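Local atomic coordinates of transcription antitermination protein NusB (Thermotoga maritima, PDB entry 1TZV), a protein that probably binds the boxA RNA of ribosomal RNA operons and takes part in the transcription antitermination needed to transcribe rRNA genes. Residues R5-F13 / E106-Y114; S59-R67 / L85-L93. All coordinates share one frame; numbering follows the deposited sequence. Where two conformers were deposited one is given.

Contact 1: R5-F13 / E106-Y114; sequences RRRMRLAVF and EAIEIAKRY
R6 and E109 meet with guanidinium and carboxylate nearly coplanar, their planes 19° apart, although the chains cross at about a right angle. R6, extended from CG to NE, donates from NE over 3.0 Å to E109 OE1, which accepts on its syn lone pair close to the guanidinium plane. R6 NH1 adds a weak bond of 3.4 Å to E109 OE2, and a water that donates to the same oxygen accepts weakly from R6 NH1. E106 is a second salt-bridge partner: its OE1 lies 2.7 Å from R6 NE, but its carboxylate is turned 73° from the guanidinium and the bond is weak, and less certain because E106 has two conformers.

One turn on, the R9 guanidinium turns a face to the aliphatic part of E106 in the conformer given, R9 NH1 lying 3.3 Å from E106 CB, while R9 NE pairs with E91. Further along both helices, I110 CG2, held anti to the backbone N, stands over the middle of the F13 ring, 3.8 Å from the centroid, in a CH-pi contact. L10, in one of two conformers, slides past I110 in the opposite direction, CD2 to CG1, a less certain contact. The F13 and Y114 rings are displaced along each other, centroids 5.2 Å apart, with little face overlap; F13 CE2 and Y114 CE1 approach to 3.4 Å. R113 CG lies over one face of the Y114 ring and probably limits its turning, while R113 NE donates in its guanidinium plane to Y114 OH.

The short axes come within 11.4 Å at a crossing angle of -57°. Helix 79-94 supports both segments, meeting R9 and V12 through L87, I110 through V84 and Y114 through V80; helix 41-56 packs on M8 and V12, and helix 117-134 on A107 and A111.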
loop_
_atom_site.group_PDB
_atom_site.type_symbol
_atom_site.label_atom_id
_atom_site.label_comp_id
_atom_site.label_asym_id
_atom_site.label_seq_id
_atom_site.Cartn_x
_atom_site.Cartn_y
_atom_site.Cartn_z
ATOM N N ARG A 5 -6.577 11.799 -3.090
ATOM C CA ARG A 5 -5.741 10.854 -2.365
ATOM C C ARG A 5 -5.848 9.465 -2.986
ATOM O O ARG A 5 -4.853 8.755 -3.097
ATOM C CB ARG A 5 -6.170 10.789 -0.899
ATOM C CG ARG A 5 -5.542 9.640 -0.103
ATOM C CD ARG A 5 -6.012 9.619 1.354
ATOM N NE ARG A 5 -7.440 9.331 1.463
ATOM C CZ ARG A 5 -8.333 10.176 1.974
ATOM N NH1 ARG A 5 -9.611 9.832 2.036
ATOM N NH2 ARG A 5 -7.948 11.367 2.421
ATOM N N ARG A 6 -7.053 9.063 -3.381
ATOM C CA ARG A 6 -7.221 7.747 -3.971
ATOM C C ARG A 6 -6.400 7.540 -5.220
ATOM O O ARG A 6 -5.886 6.437 -5.440
ATOM C CB ARG A 6 -8.687 7.482 -4.304
ATOM C CG ARG A 6 -9.526 7.056 -3.122
ATOM C CD ARG A 6 -10.908 6.631 -3.586
ATOM N NE ARG A 6 -11.781 6.271 -2.474
ATOM C CZ ARG A 6 -12.625 7.100 -1.866
ATOM N NH1 ARG A 6 -13.369 6.656 -0.860
ATOM N NH2 ARG A 6 -12.744 8.361 -2.268
ATOM N N ARG A 7 -6.287 8.567 -6.058
ATOM C CA ARG A 7 -5.518 8.443 -7.288
ATOM C C ARG A 7 -4.015 8.462 -6.996
ATOM O O ARG A 7 -3.247 7.734 -7.627
ATOM C CB ARG A 7 -5.912 9.549 -8.293
ATOM C CG ARG A 7 -5.334 9.338 -9.690
ATOM C CD ARG A 7 -6.096 10.081 -10.806
ATOM N NE ARG A 7 -5.526 9.744 -12.110
ATOM C CZ ARG A 7 -4.625 10.477 -12.759
ATOM N NH1 ARG A 7 -4.154 10.067 -13.931
ATOM N NH2 ARG A 7 -4.217 11.633 -12.255
ATOM N N MET A 8 -3.606 9.292 -6.048
ATOM C CA MET A 8 -2.205 9.356 -5.642
ATOM C C MET A 8 -1.815 7.952 -5.150
ATOM O O MET A 8 -0.802 7.398 -5.588
ATOM C CB MET A 8 -2.048 10.382 -4.507
ATOM C CG MET A 8 -0.652 10.515 -3.887
ATOM S SD MET A 8 -0.124 9.188 -2.777
ATOM C CE MET A 8 -1.226 9.465 -1.370
ATOM N N ARG A 9 -2.623 7.373 -4.259
ATOM C CA ARG A 9 -2.318 6.059 -3.712
ATOM C C ARG A 9 -2.321 4.976 -4.776
ATOM O O ARG A 9 -1.511 4.041 -4.705
ATOM C CB ARG A 9 -3.291 5.680 -2.592
ATOM C CG ARG A 9 -2.828 4.470 -1.806
ATOM C CD ARG A 9 -3.871 3.975 -0.836
ATOM N NE ARG A 9 -4.130 4.876 0.283
ATOM C CZ ARG A 9 -5.211 5.635 0.391
ATOM N NH1 ARG A 9 -6.139 5.638 -0.556
ATOM N NH2 ARG A 9 -5.399 6.338 1.493
ATOM N N LEU A 10 -3.220 5.084 -5.751
ATOM C CA LEU A 10 -3.260 4.091 -6.819
ATOM C C LEU A 10 -1.984 4.139 -7.654
ATOM O O LEU A 10 -1.542 3.116 -8.164
ATOM C CB LEU A 10 -4.474 4.294 -7.733
ATOM C CG LEU A 10 -5.773 3.569 -7.369
ATOM C CD1 LEU A 10 -6.844 4.027 -8.350
ATOM C CD2 LEU A 10 -5.593 2.038 -7.403
ATOM N N ALA A 11 -1.387 5.318 -7.806
ATOM C CA ALA A 11 -0.141 5.414 -8.585
ATOM C C ALA A 11 0.962 4.637 -7.854
ATOM O O ALA A 11 1.792 3.970 -8.483
ATOM C CB ALA A 11 0.278 6.886 -8.765
ATOM N N VAL A 12 0.982 4.745 -6.523
ATOM C CA VAL A 12 1.953 4.017 -5.710
ATOM C C VAL A 12 1.720 2.513 -5.919
ATOM O O VAL A 12 2.662 1.749 -6.165
ATOM C CB VAL A 12 1.798 4.393 -4.205
ATOM C CG1 VAL A 12 2.697 3.527 -3.373
ATOM C CG2 VAL A 12 2.139 5.863 -3.990
ATOM N N PHE A 13 0.456 2.101 -5.840
ATOM C CA PHE A 13 0.132 0.699 -6.044
ATOM C C PHE A 13 0.558 0.241 -7.435
ATOM O O PHE A 13 1.145 -0.828 -7.566
ATOM C CB PHE A 13 -1.359 0.440 -5.859
ATOM C CG PHE A 13 -1.744 -0.964 -6.210
ATOM C CD1 PHE A 13 -1.446 -2.008 -5.348
ATOM C CD2 PHE A 13 -2.284 -1.251 -7.448
ATOM C CE1 PHE A 13 -1.673 -3.339 -5.732
ATOM C CE2 PHE A 13 -2.516 -2.573 -7.845
ATOM C CZ PHE A 13 -2.207 -3.614 -6.982
ATOM N N GLU A 106 -9.721 2.010 2.041
ATOM C CA GLU A 106 -9.169 2.253 0.711
ATOM C C GLU A 106 -8.355 1.076 0.205
ATOM O O GLU A 106 -8.366 0.766 -0.986
ATOM C CB GLU A 106 -8.296 3.504 0.714
ATOM C CG GLU A 106 -9.063 4.783 0.918
ATOM C CD GLU A 106 -10.252 4.880 -0.002
ATOM O OE1 GLU A 106 -10.097 4.590 -1.202
ATOM O OE2 GLU A 106 -11.343 5.252 0.470
ATOM N N ALA A 107 -7.653 0.412 1.110
ATOM C CA ALA A 107 -6.821 -0.729 0.729
ATOM C C ALA A 107 -7.768 -1.837 0.238
ATOM O O ALA A 107 -7.504 -2.497 -0.769
ATOM C CB ALA A 107 -6.024 -1.217 1.920
ATOM N N ILE A 108 -8.863 -2.067 0.950
ATOM C CA ILE A 108 -9.848 -3.066 0.555
ATOM C C ILE A 108 -10.369 -2.727 -0.846
ATOM O O ILE A 108 -10.564 -3.633 -1.669
ATOM C CB ILE A 108 -11.044 -3.093 1.553
ATOM C CG1 ILE A 108 -10.602 -3.673 2.897
ATOM C CG2 ILE A 108 -12.213 -3.899 0.979
ATOM C CD1 ILE A 108 -11.596 -3.363 4.026
ATOM N N GLU A 109 -10.618 -1.454 -1.121
ATOM C CA GLU A 109 -11.098 -1.034 -2.443
ATOM C C GLU A 109 -10.106 -1.448 -3.527
ATOM O O GLU A 109 -10.522 -1.934 -4.597
ATOM C CB GLU A 109 -11.279 0.485 -2.522
ATOM C CG GLU A 109 -12.512 1.087 -1.838
ATOM C CD GLU A 109 -12.457 2.627 -1.791
ATOM O OE1 GLU A 109 -11.646 3.234 -2.531
ATOM O OE2 GLU A 109 -13.230 3.236 -1.017
ATOM N N ILE A 110 -8.808 -1.255 -3.296
ATOM C CA ILE A 110 -7.827 -1.639 -4.304
ATOM C C ILE A 110 -7.821 -3.149 -4.477
ATOM O O ILE A 110 -7.782 -3.648 -5.605
ATOM C CB ILE A 110 -6.413 -1.132 -3.934
ATOM C CG1 ILE A 110 -6.412 0.403 -3.869
ATOM C CG2 ILE A 110 -5.392 -1.607 -4.999
ATOM C CD1 ILE A 110 -5.051 1.005 -3.421
ATOM N N ALA A 111 -7.862 -3.896 -3.383
ATOM C CA ALA A 111 -7.867 -5.350 -3.471
ATOM C C ALA A 111 -9.080 -5.841 -4.250
ATOM O O ALA A 111 -8.954 -6.768 -5.051
ATOM C CB ALA A 111 -7.859 -5.968 -2.077
ATOM N N LYS A 112 -10.241 -5.239 -4.039
ATOM C CA LYS A 112 -11.446 -5.654 -4.762
ATOM C C LYS A 112 -11.371 -5.248 -6.230
ATOM O O LYS A 112 -11.822 -5.987 -7.116
ATOM C CB LYS A 112 -12.681 -5.039 -4.116
ATOM C CG LYS A 112 -13.021 -5.674 -2.794
ATOM C CD LYS A 112 -14.309 -5.084 -2.222
ATOM C CE LYS A 112 -14.730 -5.803 -0.957
ATOM N NZ LYS A 112 -16.057 -5.308 -0.490
ATOM N N ARG A 113 -10.776 -4.090 -6.488
ATOM C CA ARG A 113 -10.612 -3.538 -7.829
ATOM C C ARG A 113 -9.952 -4.540 -8.765
ATOM O O ARG A 113 -10.443 -4.781 -9.885
ATOM C CB ARG A 113 -9.747 -2.261 -7.732
ATOM C CG ARG A 113 -9.427 -1.520 -9.026
ATOM C CD ARG A 113 -8.558 -0.285 -8.705
ATOM N NE ARG A 113 -8.154 0.439 -9.911
ATOM C CZ ARG A 113 -8.906 1.338 -10.534
ATOM N NH1 ARG A 113 -8.453 1.932 -11.623
ATOM N NH2 ARG A 113 -10.106 1.651 -10.062
ATOM N N TYR A 114 -8.858 -5.133 -8.311
ATOM C CA TYR A 114 -8.090 -6.062 -9.120
ATOM C C TYR A 114 -8.245 -7.506 -8.718
ATOM O O TYR A 114 -7.583 -8.366 -9.294
ATOM C CB TYR A 114 -6.605 -5.726 -9.051
ATOM C CG TYR A 114 -6.280 -4.316 -9.452
ATOM C CD1 TYR A 114 -5.989 -3.347 -8.497
ATOM C CD2 TYR A 114 -6.273 -3.952 -10.786
ATOM C CE1 TYR A 114 -5.706 -2.043 -8.873
ATOM C CE2 TYR A 114 -5.984 -2.657 -11.180
ATOM C CZ TYR A 114 -5.706 -1.707 -10.215
ATOM O OH TYR A 114 -5.420 -0.418 -10.599
HETATM O O HOH W 1 -13.984 4.296 1.429
#

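Contact 2: S59-R67 / L85-L93; sequences SMIDDLISR and LRLATYELL
I61, L64 and I65 of helix 58-66 pack against L85, R86, T89 and L93 of helix 79-94 in a buried, nearly perpendicular helix crossing, bordered by the D62-R86 salt bridge. The short axes approach to 9.7 Å, with 104° between their directions, so the touching residues span about a turn and a half of helix 58-66 (M60 to I65) and a little over two turns of helix 79-94 (L85 to L93).

I65 lies across the start of segment 85-93: its CD1 is 3.9 Å from L85 CB, and its CG1 comes 3.6 Å from T89 OG1. That hydroxyl, beside the backbone N of T89 (chi1 -63°), donates to L85 O over 2.8 Å, satisfying its proton within its own helix. L85 O also accepts from T89 N, on the other face of the carbonyl plane. The same torsion puts T89 CG2, anti to the backbone N, against L64 CD2. Farther along, L64 and L93 reach each other tip to tip, CD2 to CD1 at 4.0 Å, and M60 SD approaches L93 CD1 in the same manner. I61 CD1 rests on Y90 CB, whereas the phenol runs on to E95.

NE and NH1 of R86 form a two-pronged bridge along the side of the guanidinium, one to each oxygen of D62: NE to OD1 at 2.8 Å and 175°, NH1 to OD2 at 2.8 Å, the two flat groups nearly coplanar. OD1 uses its syn lone pair, and the extended R86 chain delivers both donors together. A methionine at R86 would probably leave the D62 carboxylate without its paired charge and free to turn, since both of these bonds come from the guanidinium.

With I126 and I130 of helix 117-134 touching L85 and T89, and L74 touching I65, this is hydrophobic-core packing of the all-helical NusB fold.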
loop_
_atom_site.group_PDB
_atom_site.type_symbol
_atom_site.label_atom_id
_atom_site.label_comp_id
_atom_site.label_asym_id
_atom_site.label_seq_id
_atom_site.Cartn_x
_atom_site.Cartn_y
_atom_site.Cartn_z
ATOM N N SER A 59 11.748 -4.780 4.183
ATOM C CA SER A 59 11.957 -5.957 5.023
ATOM C C SER A 59 11.110 -5.915 6.282
ATOM O O SER A 59 10.476 -6.909 6.645
ATOM C CB SER A 59 13.434 -6.081 5.415
ATOM O OG SER A 59 14.237 -6.326 4.279
ATOM N N MET A 60 11.114 -4.777 6.966
ATOM C CA MET A 60 10.340 -4.646 8.188
ATOM C C MET A 60 8.840 -4.776 7.891
ATOM O O MET A 60 8.104 -5.408 8.635
ATOM C CB MET A 60 10.664 -3.304 8.853
ATOM C CG MET A 60 9.856 -2.990 10.092
ATOM S SD MET A 60 8.284 -2.240 9.643
ATOM C CE MET A 60 8.789 -0.600 9.265
ATOM N N ILE A 61 8.394 -4.181 6.788
ATOM C CA ILE A 61 6.978 -4.244 6.407
ATOM C C ILE A 61 6.570 -5.688 6.075
ATOM O O ILE A 61 5.558 -6.192 6.587
ATOM C CB ILE A 61 6.699 -3.297 5.202
ATOM C CG1 ILE A 61 6.768 -1.844 5.666
ATOM C CG2 ILE A 61 5.336 -3.581 4.590
ATOM C CD1 ILE A 61 6.839 -0.863 4.524
ATOM N N ASP A 62 7.351 -6.362 5.232
ATOM C CA ASP A 62 7.039 -7.743 4.864
ATOM C C ASP A 62 7.064 -8.665 6.086
ATOM O O ASP A 62 6.180 -9.507 6.255
ATOM C CB ASP A 62 8.040 -8.264 3.819
ATOM C CG ASP A 62 7.762 -7.743 2.430
ATOM O OD1 ASP A 62 6.802 -6.962 2.241
ATOM O OD2 ASP A 62 8.519 -8.126 1.493
ATOM N N ASP A 63 8.077 -8.491 6.931
ATOM C CA ASP A 63 8.219 -9.291 8.147
ATOM C C ASP A 63 7.011 -9.117 9.061
ATOM O O ASP A 63 6.527 -10.076 9.658
ATOM C CB ASP A 63 9.523 -8.899 8.870
ATOM C CG ASP A 63 9.409 -8.943 10.394
ATOM O OD1 ASP A 63 10.360 -9.430 11.038
ATOM O OD2 ASP A 63 8.398 -8.474 10.959
ATOM N N LEU A 64 6.522 -7.890 9.164
ATOM C CA LEU A 64 5.374 -7.602 10.012
ATOM C C LEU A 64 4.108 -8.262 9.432
ATOM O O LEU A 64 3.368 -8.931 10.148
ATOM C CB LEU A 64 5.172 -6.090 10.144
ATOM C CG LEU A 64 3.945 -5.657 10.968
ATOM C CD1 LEU A 64 3.971 -6.299 12.356
ATOM C CD2 LEU A 64 3.912 -4.152 11.071
ATOM N N ILE A 65 3.863 -8.095 8.134
ATOM C CA ILE A 65 2.688 -8.706 7.519
ATOM C C ILE A 65 2.701 -10.226 7.707
ATOM O O ILE A 65 1.674 -10.842 8.020
ATOM C CB ILE A 65 2.642 -8.391 5.999
ATOM C CG1 ILE A 65 2.424 -6.895 5.793
ATOM C CG2 ILE A 65 1.523 -9.176 5.331
ATOM C CD1 ILE A 65 2.824 -6.439 4.389
ATOM N N SER A 66 3.874 -10.825 7.546
ATOM C CA SER A 66 4.011 -12.269 7.667
ATOM C C SER A 66 3.610 -12.806 9.047
ATOM O O SER A 66 3.259 -13.981 9.169
ATOM C CB SER A 66 5.439 -12.687 7.307
ATOM O OG SER A 66 5.708 -12.445 5.922
ATOM N N ARG A 67 3.658 -11.960 10.072
ATOM C CA ARG A 67 3.270 -12.399 11.413
ATOM C C ARG A 67 1.763 -12.626 11.514
ATOM O O ARG A 67 1.265 -13.108 12.536
ATOM C CB ARG A 67 3.699 -11.369 12.457
ATOM C CG ARG A 67 5.199 -11.253 12.627
ATOM C CD ARG A 67 5.522 -10.183 13.647
ATOM N NE ARG A 67 6.667 -9.377 13.243
ATOM C CZ ARG A 67 7.040 -8.262 13.857
ATOM N NH1 ARG A 67 6.358 -7.824 14.907
ATOM N NH2 ARG A 67 8.086 -7.581 13.415
ATOM N N LEU A 85 -1.188 -5.051 0.777
ATOM C CA LEU A 85 -0.813 -5.173 2.184
ATOM C C LEU A 85 0.432 -4.352 2.494
ATOM O O LEU A 85 0.505 -3.682 3.533
ATOM C CB LEU A 85 -0.622 -6.647 2.566
ATOM C CG LEU A 85 -1.931 -7.448 2.623
ATOM C CD1 LEU A 85 -1.605 -8.932 2.844
ATOM C CD2 LEU A 85 -2.846 -6.941 3.752
ATOM N N ARG A 86 1.421 -4.357 1.610
ATOM C CA ARG A 86 2.631 -3.556 1.828
ATOM C C ARG A 86 2.293 -2.065 1.886
ATOM O O ARG A 86 2.734 -1.341 2.794
ATOM C CB ARG A 86 3.653 -3.773 0.703
ATOM C CG ARG A 86 4.363 -5.093 0.765
ATOM C CD ARG A 86 5.044 -5.357 -0.555
ATOM N NE ARG A 86 6.072 -6.384 -0.402
ATOM C CZ ARG A 86 6.674 -6.993 -1.421
ATOM N NH1 ARG A 86 7.629 -7.883 -1.186
ATOM N NH2 ARG A 86 6.281 -6.746 -2.667
ATOM N N LEU A 87 1.517 -1.602 0.917
ATOM C CA LEU A 87 1.125 -0.199 0.825
ATOM C C LEU A 87 0.328 0.262 2.048
ATOM O O LEU A 87 0.607 1.320 2.645
ATOM C CB LEU A 87 0.311 0.010 -0.464
ATOM C CG LEU A 87 -0.351 1.367 -0.735
ATOM C CD1 LEU A 87 0.614 2.508 -0.473
ATOM C CD2 LEU A 87 -0.826 1.395 -2.182
ATOM N N ALA A 88 -0.669 -0.523 2.428
ATOM C CA ALA A 88 -1.499 -0.195 3.585
ATOM C C ALA A 88 -0.708 -0.241 4.890
ATOM O O ALA A 88 -0.949 0.599 5.776
ATOM C CB ALA A 88 -2.703 -1.158 3.675
ATOM N N THR A 89 0.201 -1.202 5.052
ATOM C CA THR A 89 0.998 -1.299 6.282
ATOM C C THR A 89 1.914 -0.078 6.366
ATOM O O THR A 89 2.045 0.540 7.438
ATOM C CB THR A 89 1.785 -2.625 6.304
ATOM O OG1 THR A 89 0.839 -3.699 6.322
ATOM C CG2 THR A 89 2.657 -2.753 7.575
ATOM N N TYR A 90 2.524 0.309 5.252
ATOM C CA TYR A 90 3.360 1.491 5.226
ATOM C C TYR A 90 2.530 2.700 5.655
ATOM O O TYR A 90 2.945 3.495 6.505
ATOM C CB TYR A 90 3.895 1.739 3.806
ATOM C CG TYR A 90 4.443 3.142 3.660
ATOM C CD1 TYR A 90 5.693 3.491 4.209
ATOM C CD2 TYR A 90 3.651 4.160 3.129
ATOM C CE1 TYR A 90 6.115 4.823 4.240
ATOM C CE2 TYR A 90 4.068 5.499 3.160
ATOM C CZ TYR A 90 5.296 5.809 3.723
ATOM O OH TYR A 90 5.685 7.131 3.818
ATOM N N GLU A 91 1.353 2.862 5.063
ATOM C CA GLU A 91 0.514 4.003 5.374
ATOM C C GLU A 91 0.089 4.001 6.846
ATOM O O GLU A 91 0.130 5.052 7.516
ATOM C CB GLU A 91 -0.705 4.021 4.442
ATOM C CG GLU A 91 -1.502 5.294 4.541
ATOM C CD GLU A 91 -2.619 5.327 3.524
ATOM O OE1 GLU A 91 -3.740 4.889 3.862
ATOM O OE2 GLU A 91 -2.382 5.770 2.393
ATOM N N LEU A 92 -0.317 2.847 7.346
ATOM C CA LEU A 92 -0.711 2.689 8.749
ATOM C C LEU A 92 0.411 3.136 9.706
ATOM O O LEU A 92 0.191 3.910 10.658
ATOM C CB LEU A 92 -0.987 1.216 9.022
ATOM C CG LEU A 92 -2.233 0.584 9.617
ATOM C CD1 LEU A 92 -2.685 -0.577 8.733
ATOM C CD2 LEU A 92 -1.901 0.069 11.004
ATOM N N LEU A 93 1.623 2.657 9.460
ATOM C CA LEU A 93 2.745 2.954 10.341
ATOM C C LEU A 93 3.383 4.318 10.205
ATOM O O LEU A 93 3.773 4.921 11.216
ATOM C CB LEU A 93 3.852 1.921 10.126
ATOM C CG LEU A 93 3.553 0.462 10.434
ATOM C CD1 LEU A 93 4.702 -0.395 9.908
ATOM C CD2 LEU A 93 3.366 0.294 11.937
#

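Overall arrangement
Contacts 1 and 2 lie on opposite sides of the chain's centre, their own centres about 16 Å apart. In chain order the segments run 5-13, 59-67, 85-93 and 106-114, so both halves of contact 2 fall between the halves of contact 1. Helix 79-94, which carries 85-93, is the bridge: R9 NE of contact 1 forms a salt bridge to E91 OE2 at 2.9 Å, and A88 CB meets A107 CB at 3.8 Å. Helix 100-114 follows it directly in the chain. Turning different sides to the two contacts, helix 79-94 ties the N-terminal helix and helix 58-66 into one helical core.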